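Local coordinates for protein Cwp19 (Clostridioides difficile, PDB 5OQ3) that probably hydrolyses bacterial cell-wall peptidoglycan, the piece described here being its TIM-barrel glycoside hydrolase domain, at residues Ile322-Tyr327 against Lys357-Phe362; Met27-Ile32 against Ile66-Val71; Val152-Lys157 against Gly196-Asp201; Pro125-Met130 against Asp190-Pro195. All blocks are in the same frame, centred on the assembly; numbering follows the deposited sequence. Where two conformers were deposited one is given.

Interactions 1 and 2 belong to the wall of the TIM barrel and share a border, since strands 356-361 and 27-32 are neighbours: the backbone N of Ser-359 and that of Tyr-361 probably donate to the carbonyls of Met-27 and Ala-29. Both are buried and rest on ladders of parallel-strand bonds. Interactions 3 and 4, whose centres lie about 11 Å apart, involve loops on the other side of the chain's centre and have no direct hydrogen bond between their segments. Water takes that role. Interaction 4 is mostly buried and aromatic, whereas interaction 3 is only partly buried and has three bridging waters. They share the loop after strand 186-189, and Phe-199 meets Tyr-194 edge-to-face where they join.

Interaction 1. Residues Ile322-Tyr327 against Lys357-Phe362; sequences IGQGIY and KGSMYF
Ser-359 donates its hydroxyl to the side chain of Gln-324, with Ser-359 OG 2.7 Å from Gln-324 OE1, in the amide plane and on a lone pair of the oxygen. The glutamine turns back to this partner through a sharp bend at chi2 (-68°). Its CG meanwhile lies over one face of the Tyr-361 ring, a CH-pi contact 4.2 Å from the ring centroid. Ile-326 meets the same ring at its edge, where its CG2 lies in the ring plane 3.8 Å from Tyr-361 CD1. The backbones themselves pair as parallel strands, with bonds alternating from Ile-322 N to Gly-358 O through Phe-362 N to Gln-324 O. Gly-358 suits its place because a CB at its backbone angles would strike the preceding carbonyl. Past an inverse gamma turn centred on Gly-325, Tyr-327 N donates to Phe-362 O at 3.1 Å. There the edge of Phe-362 points at the face of Tyr-327 in an offset edge-to-face (T-shaped) pair, planes 88° apart. Further out, Asn-350 of helix 343-350 also bonds Gln-324 OE1, Tyr-302 bonds its NE2, and Tyr-381 pairs with Tyr-361 OH. Strands 319-324 and 356-361, the last two of the barrel, are thus joined in a beta-alpha-beta unit. Gln-324, though buried, has partners at both ends of its amide, which should fix the group's rotation and offset the cost of burial.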
loop_
_atom_site.group_PDB
_atom_site.type_symbol
_atom_site.label_atom_id
_atom_site.label_comp_id
_atom_site.label_asym_id
_atom_site.label_seq_id
_atom_site.Cartn_x
_atom_site.Cartn_y
_atom_site.Cartn_z
ATOM N N ILE A 322 5.281 -4.896 10.673
ATOM C CA ILE A 322 6.432 -4.206 10.154
ATOM C C ILE A 322 6.634 -4.514 8.687
ATOM O O ILE A 322 6.638 -5.685 8.278
ATOM C CB ILE A 322 7.701 -4.580 10.934
ATOM C CG1 ILE A 322 7.508 -4.331 12.424
ATOM C CG2 ILE A 322 8.927 -3.893 10.340
ATOM C CD1 ILE A 322 7.125 -2.922 12.818
ATOM N N GLY A 323 6.757 -3.435 7.884
ATOM C CA GLY A 323 7.129 -3.607 6.496
ATOM C C GLY A 323 8.614 -3.884 6.381
ATOM O O GLY A 323 9.451 -3.055 6.763
ATOM N N GLN A 324 8.951 -5.042 5.801
ATOM C CA GLN A 324 10.328 -5.522 5.704
ATOM C C GLN A 324 10.863 -5.341 4.302
ATOM O O GLN A 324 10.301 -5.878 3.335
ATOM C CB GLN A 324 10.387 -7.031 6.069
ATOM C CG GLN A 324 9.658 -7.487 7.336
ATOM C CD GLN A 324 10.201 -7.037 8.701
ATOM O OE1 GLN A 324 9.578 -7.320 9.702
ATOM N NE2 GLN A 324 11.374 -6.429 8.775
ATOM N N GLY A 325 12.011 -4.670 4.197
ATOM C CA GLY A 325 12.603 -4.333 2.913
ATOM C C GLY A 325 13.548 -5.317 2.286
ATOM O O GLY A 325 14.711 -4.988 1.971
ATOM N N ILE A 326 13.052 -6.533 2.068
ATOM C CA ILE A 326 13.873 -7.626 1.588
ATOM C C ILE A 326 14.379 -7.412 0.161
ATOM O O ILE A 326 15.308 -8.094 -0.246
ATOM C CB ILE A 326 13.252 -9.012 1.789
ATOM C CG1 ILE A 326 11.898 -9.158 1.127
ATOM C CG2 ILE A 326 13.215 -9.370 3.282
ATOM C CD1 ILE A 326 11.433 -10.578 0.924
ATOM N N TYR A 327 13.785 -6.469 -0.578
ATOM C CA TYR A 327 14.332 -6.074 -1.871
ATOM C C TYR A 327 15.755 -5.511 -1.779
ATOM O O TYR A 327 16.496 -5.516 -2.763
ATOM C CB TYR A 327 13.376 -5.087 -2.580
ATOM C CG TYR A 327 13.330 -3.709 -1.946
ATOM C CD1 TYR A 327 12.490 -3.433 -0.871
ATOM C CD2 TYR A 327 14.078 -2.668 -2.467
ATOM C CE1 TYR A 327 12.435 -2.157 -0.317
ATOM C CE2 TYR A 327 14.046 -1.394 -1.919
ATOM C CZ TYR A 327 13.193 -1.132 -0.854
ATOM O OH TYR A 327 13.105 0.133 -0.302
ATOM N N LYS A 357 2.578 -7.437 15.619
ATOM C CA LYS A 357 1.715 -8.583 15.334
ATOM C C LYS A 357 2.078 -9.345 14.078
ATOM O O LYS A 357 1.391 -10.250 13.674
ATOM C CB LYS A 357 0.261 -8.131 15.301
ATOM C CG LYS A 357 -0.251 -7.388 16.506
ATOM C CD LYS A 357 -0.252 -8.242 17.722
ATOM C CE LYS A 357 -0.739 -7.493 18.970
ATOM N NZ LYS A 357 -1.996 -6.720 18.803
ATOM N N GLY A 358 3.217 -8.968 13.482
ATOM C CA GLY A 358 3.773 -9.660 12.345
ATOM C C GLY A 358 4.439 -8.746 11.354
ATOM O O GLY A 358 4.878 -7.662 11.765
ATOM N N SER A 359 4.550 -9.187 10.097
ATOM C CA SER A 359 5.380 -8.567 9.077
ATOM C C SER A 359 4.682 -8.652 7.715
ATOM O O SER A 359 3.897 -9.589 7.464
ATOM C CB SER A 359 6.715 -9.278 8.933
ATOM O OG SER A 359 7.556 -9.127 10.067
ATOM N N MET A 360 5.054 -7.702 6.853
ATOM C CA MET A 360 4.758 -7.732 5.436
ATOM C C MET A 360 6.039 -7.534 4.684
ATOM O O MET A 360 6.795 -6.668 5.022
ATOM C CB MET A 360 3.714 -6.673 5.039
ATOM C CG MET A 360 2.409 -6.696 5.809
ATOM S SD MET A 360 1.053 -6.070 4.803
ATOM C CE MET A 360 -0.315 -6.693 5.718
ATOM N N TYR A 361 6.292 -8.378 3.686
ATOM C CA TYR A 361 7.560 -8.423 2.960
ATOM C C TYR A 361 7.411 -7.735 1.585
ATOM O O TYR A 361 6.576 -8.155 0.780
ATOM C CB TYR A 361 8.020 -9.874 2.730
ATOM C CG TYR A 361 8.421 -10.495 4.051
ATOM C CD1 TYR A 361 9.721 -10.378 4.513
ATOM C CD2 TYR A 361 7.525 -11.181 4.850
ATOM C CE1 TYR A 361 10.100 -10.928 5.713
ATOM C CE2 TYR A 361 7.903 -11.723 6.072
ATOM C CZ TYR A 361 9.199 -11.580 6.497
ATOM O OH TYR A 361 9.621 -12.100 7.703
ATOM N N PHE A 362 8.268 -6.766 1.337
ATOM C CA PHE A 362 8.384 -6.135 0.031
ATOM C C PHE A 362 9.579 -6.696 -0.697
ATOM O O PHE A 362 10.687 -6.322 -0.338
ATOM C CB PHE A 362 8.450 -4.610 0.099
ATOM C CG PHE A 362 8.060 -4.001 -1.226
ATOM C CD1 PHE A 362 9.011 -3.774 -2.230
ATOM C CD2 PHE A 362 6.719 -3.838 -1.543
ATOM C CE1 PHE A 362 8.636 -3.293 -3.457
ATOM C CE2 PHE A 362 6.343 -3.369 -2.795
ATOM C CZ PHE A 362 7.308 -3.103 -3.746
#

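Interaction 2. Residues Met27-Ile32 against Ile66-Val71; sequences MRAAWI and INTAVV
Met-27 crosses Thr-68 at about a right angle, its SD 3.3 Å from Thr-68 OG1. A chain bent at chi2 and chi3 brings the sulfur there, while the hydroxyl itself donates to Asn-67 OD1. At Arg-28 the backbone does the work: its N gives a bond of 3.0 Å to Asn-67 OD1, approaching from the amide face opposite to the threonine hydroxyl, so the asparagine oxygen is gripped from both sides. Arg-28 O accepts from Asn-67 N at 2.8 Å and, weakly, from Thr-68 N. The extended arginine chain passes the asparagine amide, Arg-28 CB 3.7 Å from Asn-67 ND2, before its guanidinium pairs with Glu-26. Ala-29 CA makes a CA-H...O contact of 3.1 Å with Thr-68 O, and its methyl packs beside Thr-68 CB and Val-70 CG2. Ala-30 continues the ladder in both directions, its N to Thr-68 O and its O from Val-70 N. Trp-31 and Val-70 point the same way, Trp-31 CD1 3.7 Å from Val-70 CG1. Ile-32 closes with a nearly straight bond from its N to Val-70 O (176°), and its CD1 meets Ala-69 CB and Val-71 CG2. On the outer face Ala-30 and Ile-32, with Ile-66 from the preceding loop, pack against helix 47-63, mainly at Leu-61, completing a right-handed beta-alpha-beta crossover. The Trp-31 ring, inside the barrel, meets Trp-122 and His-188. Strands 356-361 and 118-123 flank the pair.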
loop_
_atom_site.group_PDB
_atom_site.type_symbol
_atom_site.label_atom_id
_atom_site.label_comp_id
_atom_site.label_asym_id
_atom_site.label_seq_id
_atom_site.Cartn_x
_atom_site.Cartn_y
_atom_site.Cartn_z
ATOM N N MET A 27 0.803 -12.250 11.641
ATOM C CA MET A 27 0.707 -11.848 10.215
ATOM C C MET A 27 1.997 -12.092 9.490
ATOM O O MET A 27 3.042 -11.669 9.964
ATOM C CB MET A 27 0.289 -10.359 10.130
ATOM C CG MET A 27 0.313 -9.761 8.745
ATOM S SD MET A 27 -0.837 -10.564 7.607
ATOM C CE MET A 27 -2.392 -10.018 8.218
ATOM N N ARG A 28 1.924 -12.805 8.371
ATOM C CA ARG A 28 3.103 -13.128 7.582
ATOM C C ARG A 28 2.747 -12.894 6.108
ATOM O O ARG A 28 2.371 -13.828 5.414
ATOM C CB ARG A 28 3.507 -14.609 7.844
ATOM C CG ARG A 28 3.852 -14.853 9.299
ATOM C CD ARG A 28 3.952 -16.339 9.656
ATOM N NE ARG A 28 4.290 -16.508 11.076
ATOM C CZ ARG A 28 4.458 -17.677 11.695
ATOM N NH1 ARG A 28 4.244 -18.812 11.042
ATOM N NH2 ARG A 28 4.841 -17.696 12.962
ATOM N N ALA A 29 2.810 -11.632 5.675
ATOM C CA ALA A 29 2.283 -11.241 4.357
ATOM C C ALA A 29 3.370 -10.946 3.377
ATOM O O ALA A 29 4.462 -10.597 3.766
ATOM C CB ALA A 29 1.389 -10.015 4.522
ATOM N N ALA A 30 3.044 -11.085 2.112
ATOM C CA ALA A 30 3.890 -10.602 1.048
ATOM C C ALA A 30 3.075 -9.677 0.138
ATOM O O ALA A 30 1.963 -10.023 -0.251
ATOM C CB ALA A 30 4.486 -11.740 0.258
ATOM N N TRP A 31 3.685 -8.554 -0.232
ATOM C CA TRP A 31 3.142 -7.686 -1.271
ATOM C C TRP A 31 3.376 -8.331 -2.636
ATOM O O TRP A 31 4.504 -8.778 -2.934
ATOM C CB TRP A 31 3.789 -6.292 -1.241
ATOM C CG TRP A 31 3.262 -5.374 -0.208
ATOM C CD1 TRP A 31 2.090 -4.690 -0.250
ATOM C CD2 TRP A 31 3.934 -4.907 0.973
ATOM N NE1 TRP A 31 1.964 -3.901 0.849
ATOM C CE2 TRP A 31 3.108 -3.959 1.576
ATOM C CE3 TRP A 31 5.183 -5.163 1.539
ATOM C CZ2 TRP A 31 3.448 -3.297 2.761
ATOM C CZ3 TRP A 31 5.547 -4.491 2.677
ATOM C CH2 TRP A 31 4.679 -3.569 3.276
ATOM N N ILE A 32 2.326 -8.340 -3.455
ATOM C CA ILE A 32 2.399 -8.741 -4.857
ATOM C C ILE A 32 1.962 -7.493 -5.668
ATOM O O ILE A 32 0.787 -7.185 -5.804
ATOM C CB ILE A 32 1.464 -9.950 -5.119
ATOM C CG1 ILE A 32 1.909 -11.162 -4.238
ATOM C CG2 ILE A 32 1.428 -10.331 -6.600
ATOM C CD1 ILE A 32 1.007 -12.378 -4.339
ATOM N N ILE A 66 4.399 -17.792 4.395
ATOM C CA ILE A 66 3.511 -16.665 4.099
ATOM C C ILE A 66 2.055 -17.112 4.187
ATOM O O ILE A 66 1.657 -18.138 3.630
ATOM C CB ILE A 66 3.838 -16.043 2.734
ATOM C CG1 ILE A 66 5.255 -15.509 2.677
ATOM C CG2 ILE A 66 2.825 -14.970 2.325
ATOM C CD1 ILE A 66 5.530 -14.383 3.640
ATOM N N ASN A 67 1.269 -16.329 4.932
ATOM C CA ASN A 67 -0.142 -16.620 5.155
ATOM C C ASN A 67 -1.108 -15.622 4.581
ATOM O O ASN A 67 -2.327 -15.839 4.639
ATOM C CB ASN A 67 -0.440 -16.893 6.639
ATOM C CG ASN A 67 -0.154 -15.694 7.552
ATOM O OD1 ASN A 67 -0.224 -14.534 7.135
ATOM N ND2 ASN A 67 0.180 -15.995 8.840
ATOM N N THR A 68 -0.590 -14.580 3.933
ATOM C CA THR A 68 -1.428 -13.456 3.449
ATOM C C THR A 68 -0.805 -12.888 2.191
ATOM O O THR A 68 0.395 -12.564 2.215
ATOM C CB THR A 68 -1.566 -12.355 4.535
ATOM O OG1 THR A 68 -2.146 -12.922 5.716
ATOM C CG2 THR A 68 -2.478 -11.214 4.050
ATOM N N ALA A 69 -1.611 -12.721 1.142
ATOM C CA ALA A 69 -1.160 -12.108 -0.105
ATOM C C ALA A 69 -1.808 -10.735 -0.164
ATOM O O ALA A 69 -3.019 -10.614 -0.042
ATOM C CB ALA A 69 -1.610 -12.946 -1.299
ATOM N N VAL A 70 -1.030 -9.720 -0.387
ATOM C CA VAL A 70 -1.498 -8.312 -0.482
ATOM C C VAL A 70 -1.282 -7.906 -1.939
ATOM O O VAL A 70 -0.133 -7.646 -2.372
ATOM C CB VAL A 70 -0.746 -7.385 0.482
ATOM C CG1 VAL A 70 -1.323 -5.970 0.384
ATOM C CG2 VAL A 70 -0.869 -7.878 1.929
ATOM N N VAL A 71 -2.364 -7.961 -2.734
ATOM C CA VAL A 71 -2.251 -7.942 -4.200
ATOM C C VAL A 71 -2.788 -6.623 -4.738
ATOM O O VAL A 71 -3.907 -6.244 -4.401
ATOM C CB VAL A 71 -3.032 -9.130 -4.790
ATOM C CG1 VAL A 71 -2.909 -9.121 -6.308
ATOM C CG2 VAL A 71 -2.490 -10.449 -4.185
#

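Interaction 3. Residues Val152-Lys157 against Gly196-Asp201; sequences VKHGNK and GVSFND
Val-152 lies over one face of the Phe-199 ring, and this pair forms the tight part of the contact. Its CG1 sits 3.7 Å from the ring centroid and only 16° off the ring normal, a well-placed CH-pi contact, while Val-152 CB comes within 3.6 Å of Phe-199 CZ at the rim. Phe-199 can reach the valine because its CG is turned anti to the backbone N (chi1 -169°), carrying the ring toward strand 151-154. A branched aliphatic residue facing a flat aromatic one suits this buried corner, where Pro-162 also touches the Phe-199 ring. His-154 packs more obliquely: its CD2 is 3.1 Å from Ser-198 O, and Gly-196 passes close to the imidazole where a side chain would be tight against NE2. Toward the exposed Lys-153, Ser-198 and Asn-200 the two segments part and water enters. One water donates to Lys-153 O at 2.7 Å and accepts from Asn-200 N. A second donates to the same carbonyl and accepts from Asn-200 ND2, 3.2 Å away. A third lies in the plane of the His-154 ring, 3.0 Å from NE2, and accepts from Ser-198 N. The hairpin of strands 151-154 and 157-160, closed by a type II' turn with Gly-155 at its positive-phi position, is in this way docked onto the loop after strand 186-189. The direct contact is largely apolar, and the hydrogen-bonded links run through water, which serves Lys-153 O, Asn-200 N and ND2, Ser-198 N and His-154 NE2.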
loop_
_atom_site.group_PDB
_atom_site.type_symbol
_atom_site.label_atom_id
_atom_site.label_comp_id
_atom_site.label_asym_id
_atom_site.label_seq_id
_atom_site.Cartn_x
_atom_site.Cartn_y
_atom_site.Cartn_z
ATOM N N VAL A 152 -5.324 17.072 -10.716
ATOM C CA VAL A 152 -4.279 18.056 -10.474
ATOM C C VAL A 152 -2.974 17.541 -11.077
ATOM O O VAL A 152 -2.593 16.394 -10.825
ATOM C CB VAL A 152 -4.085 18.318 -8.954
ATOM C CG1 VAL A 152 -2.911 19.212 -8.673
ATOM C CG2 VAL A 152 -5.320 18.902 -8.306
ATOM N N LYS A 153 -2.268 18.410 -11.791
ATOM C CA LYS A 153 -0.957 18.094 -12.313
ATOM C C LYS A 153 0.096 18.514 -11.306
ATOM O O LYS A 153 0.081 19.649 -10.799
ATOM C CB LYS A 153 -0.717 18.828 -13.650
ATOM C CG LYS A 153 0.473 18.296 -14.412
ATOM C CD LYS A 153 0.672 19.008 -15.723
ATOM C CE LYS A 153 1.806 18.342 -16.473
ATOM N NZ LYS A 153 1.984 18.849 -17.848
ATOM N N HIS A 154 1.030 17.595 -11.020
ATOM C CA HIS A 154 2.155 17.868 -10.115
ATOM C C HIS A 154 3.383 17.346 -10.796
ATOM O O HIS A 154 3.456 16.143 -11.053
ATOM C CB HIS A 154 1.932 17.188 -8.753
ATOM C CG HIS A 154 3.050 17.432 -7.781
ATOM N ND1 HIS A 154 4.161 16.602 -7.676
ATOM C CD2 HIS A 154 3.247 18.440 -6.898
ATOM C CE1 HIS A 154 4.986 17.093 -6.769
ATOM N NE2 HIS A 154 4.450 18.193 -6.265
ATOM N N GLY A 155 4.338 18.229 -11.118
ATOM C CA GLY A 155 5.468 17.870 -11.945
ATOM C C GLY A 155 4.980 17.340 -13.285
ATOM O O GLY A 155 4.170 17.973 -13.967
ATOM N N ASN A 156 5.436 16.155 -13.636
ATOM C CA ASN A 156 5.045 15.525 -14.900
ATOM C C ASN A 156 4.006 14.421 -14.738
ATOM O O ASN A 156 3.864 13.571 -15.589
ATOM C CB ASN A 156 6.279 15.041 -15.665
ATOM C CG ASN A 156 7.142 14.079 -14.867
ATOM O OD1 ASN A 156 6.685 13.435 -13.916
ATOM N ND2 ASN A 156 8.413 13.964 -15.273
ATOM N N LYS A 157 3.255 14.463 -13.655
ATOM C CA LYS A 157 2.255 13.456 -13.365
ATOM C C LYS A 157 0.948 14.107 -12.928
ATOM O O LYS A 157 0.917 15.259 -12.476
ATOM C CB LYS A 157 2.759 12.534 -12.231
ATOM C CG LYS A 157 3.903 11.650 -12.649
ATOM C CD LYS A 157 4.572 10.912 -11.487
ATOM C CE LYS A 157 3.637 9.865 -10.905
ATOM N NZ LYS A 157 4.216 9.103 -9.764
ATOM N N GLY A 196 3.691 15.846 -2.898
ATOM C CA GLY A 196 4.792 16.660 -2.437
ATOM C C GLY A 196 4.275 17.776 -1.654
ATOM O O GLY A 196 3.045 17.954 -1.523
ATOM N N VAL A 197 5.220 18.502 -1.094
ATOM C CA VAL A 197 4.923 19.568 -0.174
ATOM C C VAL A 197 3.941 20.493 -0.849
ATOM O O VAL A 197 2.973 20.868 -0.211
ATOM C CB VAL A 197 6.167 20.312 0.373
ATOM C CG1 VAL A 197 7.070 19.359 1.162
ATOM C CG2 VAL A 197 6.951 21.019 -0.728
ATOM N N SER A 198 4.213 20.839 -2.120
ATOM C CA SER A 198 3.360 21.671 -2.891
ATOM C C SER A 198 2.424 20.840 -3.791
ATOM O O SER A 198 2.680 19.700 -4.164
ATOM C CB SER A 198 4.148 22.664 -3.727
ATOM O OG SER A 198 4.664 22.141 -4.933
ATOM N N PHE A 199 1.319 21.449 -4.148
ATOM C CA PHE A 199 0.299 20.764 -4.927
ATOM C C PHE A 199 -0.658 21.863 -5.344
ATOM O O PHE A 199 -0.976 22.709 -4.515
ATOM C CB PHE A 199 -0.428 19.788 -4.026
ATOM C CG PHE A 199 -1.340 18.825 -4.722
ATOM C CD1 PHE A 199 -0.862 17.859 -5.568
ATOM C CD2 PHE A 199 -2.681 18.841 -4.451
ATOM C CE1 PHE A 199 -1.697 16.935 -6.127
ATOM C CE2 PHE A 199 -3.536 17.899 -5.013
ATOM C CZ PHE A 199 -3.042 16.939 -5.843
ATOM N N ASN A 200 -1.131 21.845 -6.589
ATOM C CA ASN A 200 -1.934 22.941 -7.106
ATOM C C ASN A 200 -3.409 22.779 -6.760
ATOM O O ASN A 200 -4.252 22.521 -7.629
ATOM C CB ASN A 200 -1.746 23.081 -8.614
ATOM C CG ASN A 200 -2.390 24.334 -9.150
ATOM O OD1 ASN A 200 -2.963 25.129 -8.391
ATOM N ND2 ASN A 200 -2.313 24.513 -10.456
ATOM N N ASP A 201 -3.684 22.947 -5.469
ATOM C CA ASP A 201 -5.029 22.831 -4.913
ATOM C C ASP A 201 -5.528 24.124 -4.317
ATOM O O ASP A 201 -6.424 24.092 -3.487
ATOM C CB ASP A 201 -5.109 21.723 -3.855
ATOM C CG ASP A 201 -4.175 21.925 -2.689
ATOM O OD1 ASP A 201 -3.484 22.981 -2.639
ATOM O OD2 ASP A 201 -4.134 21.031 -1.799
HETATM O O HOH W 1 0.622 20.448 -8.260
HETATM O O HOH W 2 -0.709 22.083 -11.897
HETATM O O HOH W 3 6.222 19.542 -4.244
#

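Interaction 4. Residues Pro125-Met130 against Asp190-Pro195; sequences PYRITM and DDYFYP
Tyr-126 and Phe-193 come no nearer than 6.8 Å between CA atoms, too far for direct backbone pairing, and a water fills the role: it accepts from Tyr-126 N at 3.0 Å and donates to Tyr-192 O at 2.8 Å. The Tyr-126 ring presents its edge to Phe-193, with CA of the phenylalanine in the ring plane and CE2 of the tyrosine 4.0 Å from Phe-193 CD1. Pro-125 covers one face of Tyr-126, its CB over the ring centre, a compact, puckered ring that probably limits how the tyrosine can tilt. Both segments follow barrel strands, 118-123 and 186-189, and so belong to the C-terminal rim, where TIM-barrel enzymes carry their active sites. Arg-127 bends at chi3 (-70°) and brings NH2 over the Tyr-192 ring, 3.8 Å from Tyr-192 CE2. The guanidinium is inclined by 52° to that ring and its centre is distant, leaving at most a weak cation-pi attraction. Asp-191 OD2 lies over the opposite face of Tyr-192. Met-130 CE covers a face of the guanidinium, whose NH1 is held by Pro-75 O, while Val-222 of helix 214-236 touches both Tyr-126 and Phe-193.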
loop_
_atom_site.group_PDB
_atom_site.type_symbol
_atom_site.label_atom_id
_atom_site.label_comp_id
_atom_site.label_asym_id
_atom_site.label_seq_id
_atom_site.Cartn_x
_atom_site.Cartn_y
_atom_site.Cartn_z
ATOM N N PRO A 125 -4.873 5.150 -4.024
ATOM C CA PRO A 125 -6.067 5.972 -4.193
ATOM C C PRO A 125 -5.951 7.077 -5.266
ATOM O O PRO A 125 -6.889 7.237 -6.052
ATOM C CB PRO A 125 -6.279 6.585 -2.786
ATOM C CG PRO A 125 -4.986 6.415 -2.077
ATOM C CD PRO A 125 -4.328 5.218 -2.654
ATOM N N TYR A 126 -4.883 7.889 -5.228
ATOM C CA TYR A 126 -4.862 9.171 -5.972
ATOM C C TYR A 126 -4.055 9.160 -7.289
ATOM O O TYR A 126 -4.208 10.088 -8.053
ATOM C CB TYR A 126 -4.317 10.326 -5.130
ATOM C CG TYR A 126 -4.915 10.472 -3.730
ATOM C CD1 TYR A 126 -6.251 10.772 -3.526
ATOM C CD2 TYR A 126 -4.108 10.356 -2.619
ATOM C CE1 TYR A 126 -6.770 10.931 -2.253
ATOM C CE2 TYR A 126 -4.596 10.546 -1.339
ATOM C CZ TYR A 126 -5.936 10.850 -1.160
ATOM O OH TYR A 126 -6.388 11.017 0.117
ATOM N N ARG A 127 -3.215 8.144 -7.547
ATOM C CA ARG A 127 -2.425 8.162 -8.764
ATOM C C ARG A 127 -3.331 8.083 -9.965
ATOM O O ARG A 127 -4.282 7.287 -9.997
ATOM C CB ARG A 127 -1.471 6.961 -8.752
ATOM C CG ARG A 127 -0.782 6.632 -10.094
ATOM C CD ARG A 127 0.015 5.338 -9.994
ATOM N NE ARG A 127 1.189 5.503 -9.151
ATOM C CZ ARG A 127 1.817 4.514 -8.513
ATOM N NH1 ARG A 127 1.428 3.252 -8.650
ATOM N NH2 ARG A 127 2.875 4.787 -7.753
ATOM N N ILE A 128 -2.980 8.845 -10.996
ATOM C CA ILE A 128 -3.608 8.723 -12.325
ATOM C C ILE A 128 -2.566 8.335 -13.380
ATOM O O ILE A 128 -2.747 7.346 -14.032
ATOM C CB ILE A 128 -4.373 9.994 -12.784
ATOM C CG1 ILE A 128 -5.415 10.435 -11.753
ATOM C CG2 ILE A 128 -5.022 9.729 -14.141
ATOM C CD1 ILE A 128 -5.934 11.830 -11.983
ATOM N N THR A 129 -1.506 9.120 -13.546
ATOM C CA THR A 129 -0.516 8.837 -14.584
ATOM C C THR A 129 0.867 8.606 -14.039
ATOM O O THR A 129 1.157 8.983 -12.909
ATOM C CB THR A 129 -0.412 9.994 -15.600
ATOM O OG1 THR A 129 0.052 11.169 -14.942
ATOM C CG2 THR A 129 -1.734 10.257 -16.268
ATOM N N MET A 130 1.722 8.047 -14.900
ATOM C CA MET A 130 3.160 7.980 -14.691
ATOM C C MET A 130 3.813 9.124 -15.452
ATOM O O MET A 130 3.159 9.847 -16.211
ATOM C CB MET A 130 3.750 6.652 -15.183
ATOM C CG MET A 130 3.048 5.406 -14.710
ATOM S SD MET A 130 2.688 5.431 -12.964
ATOM C CE MET A 130 2.904 3.736 -12.528
ATOM N N ASP A 190 -1.192 1.574 0.244
ATOM C CA ASP A 190 0.221 1.774 0.509
ATOM C C ASP A 190 0.509 3.246 0.790
ATOM O O ASP A 190 -0.349 3.956 1.352
ATOM C CB ASP A 190 1.109 1.122 -0.559
ATOM C CG ASP A 190 0.954 1.714 -1.937
ATOM O OD1 ASP A 190 -0.203 2.005 -2.330
ATOM O OD2 ASP A 190 1.954 1.780 -2.696
ATOM N N ASP A 191 1.692 3.748 0.462
ATOM C CA ASP A 191 2.230 4.920 1.130
ATOM C C ASP A 191 2.086 6.228 0.357
ATOM O O ASP A 191 2.604 7.244 0.827
ATOM C CB ASP A 191 3.721 4.682 1.452
ATOM C CG ASP A 191 4.555 4.256 0.228
ATOM O OD1 ASP A 191 4.330 3.156 -0.371
ATOM O OD2 ASP A 191 5.453 5.040 -0.145
ATOM N N TYR A 192 1.346 6.233 -0.756
ATOM C CA TYR A 192 1.252 7.412 -1.604
ATOM C C TYR A 192 -0.017 8.196 -1.289
ATOM O O TYR A 192 -1.135 7.677 -1.383
ATOM C CB TYR A 192 1.343 7.083 -3.090
ATOM C CG TYR A 192 2.608 6.375 -3.481
ATOM C CD1 TYR A 192 3.805 7.073 -3.601
ATOM C CD2 TYR A 192 2.622 5.003 -3.717
ATOM C CE1 TYR A 192 4.971 6.426 -3.955
ATOM C CE2 TYR A 192 3.798 4.346 -4.073
ATOM C CZ TYR A 192 4.948 5.069 -4.204
ATOM O OH TYR A 192 6.099 4.415 -4.546
ATOM N N PHE A 193 0.192 9.461 -0.932
ATOM C CA PHE A 193 -0.879 10.342 -0.620
ATOM C C PHE A 193 -0.697 11.613 -1.453
ATOM O O PHE A 193 -0.686 11.512 -2.674
ATOM C CB PHE A 193 -0.976 10.540 0.914
ATOM C CG PHE A 193 -1.303 9.284 1.622
ATOM C CD1 PHE A 193 -2.604 8.854 1.669
ATOM C CD2 PHE A 193 -0.286 8.455 2.095
ATOM C CE1 PHE A 193 -2.926 7.686 2.267
ATOM C CE2 PHE A 193 -0.609 7.276 2.689
ATOM C CZ PHE A 193 -1.927 6.884 2.779
ATOM N N TYR A 194 -0.444 12.768 -0.859
ATOM C CA TYR A 194 -0.095 13.927 -1.663
ATOM C C TYR A 194 1.312 13.688 -2.186
ATOM O O TYR A 194 2.134 13.100 -1.481
ATOM C CB TYR A 194 -0.118 15.217 -0.825
ATOM C CG TYR A 194 -1.471 15.807 -0.594
ATOM C CD1 TYR A 194 -2.266 15.378 0.454
ATOM C CD2 TYR A 194 -1.947 16.850 -1.403
ATOM C CE1 TYR A 194 -3.526 15.951 0.692
ATOM C CE2 TYR A 194 -3.190 17.436 -1.173
ATOM C CZ TYR A 194 -3.983 16.950 -0.152
ATOM O OH TYR A 194 -5.209 17.518 0.045
ATOM N N PRO A 195 1.604 14.134 -3.438
ATOM C CA PRO A 195 2.913 13.831 -3.998
ATOM C C PRO A 195 3.989 14.774 -3.588
ATOM O O PRO A 195 5.120 14.571 -3.944
ATOM C CB PRO A 195 2.677 13.982 -5.494
ATOM C CG PRO A 195 1.557 14.995 -5.599
ATOM C CD PRO A 195 0.659 14.662 -4.462
HETATM O O HOH W 4 -2.224 7.659 -3.926
#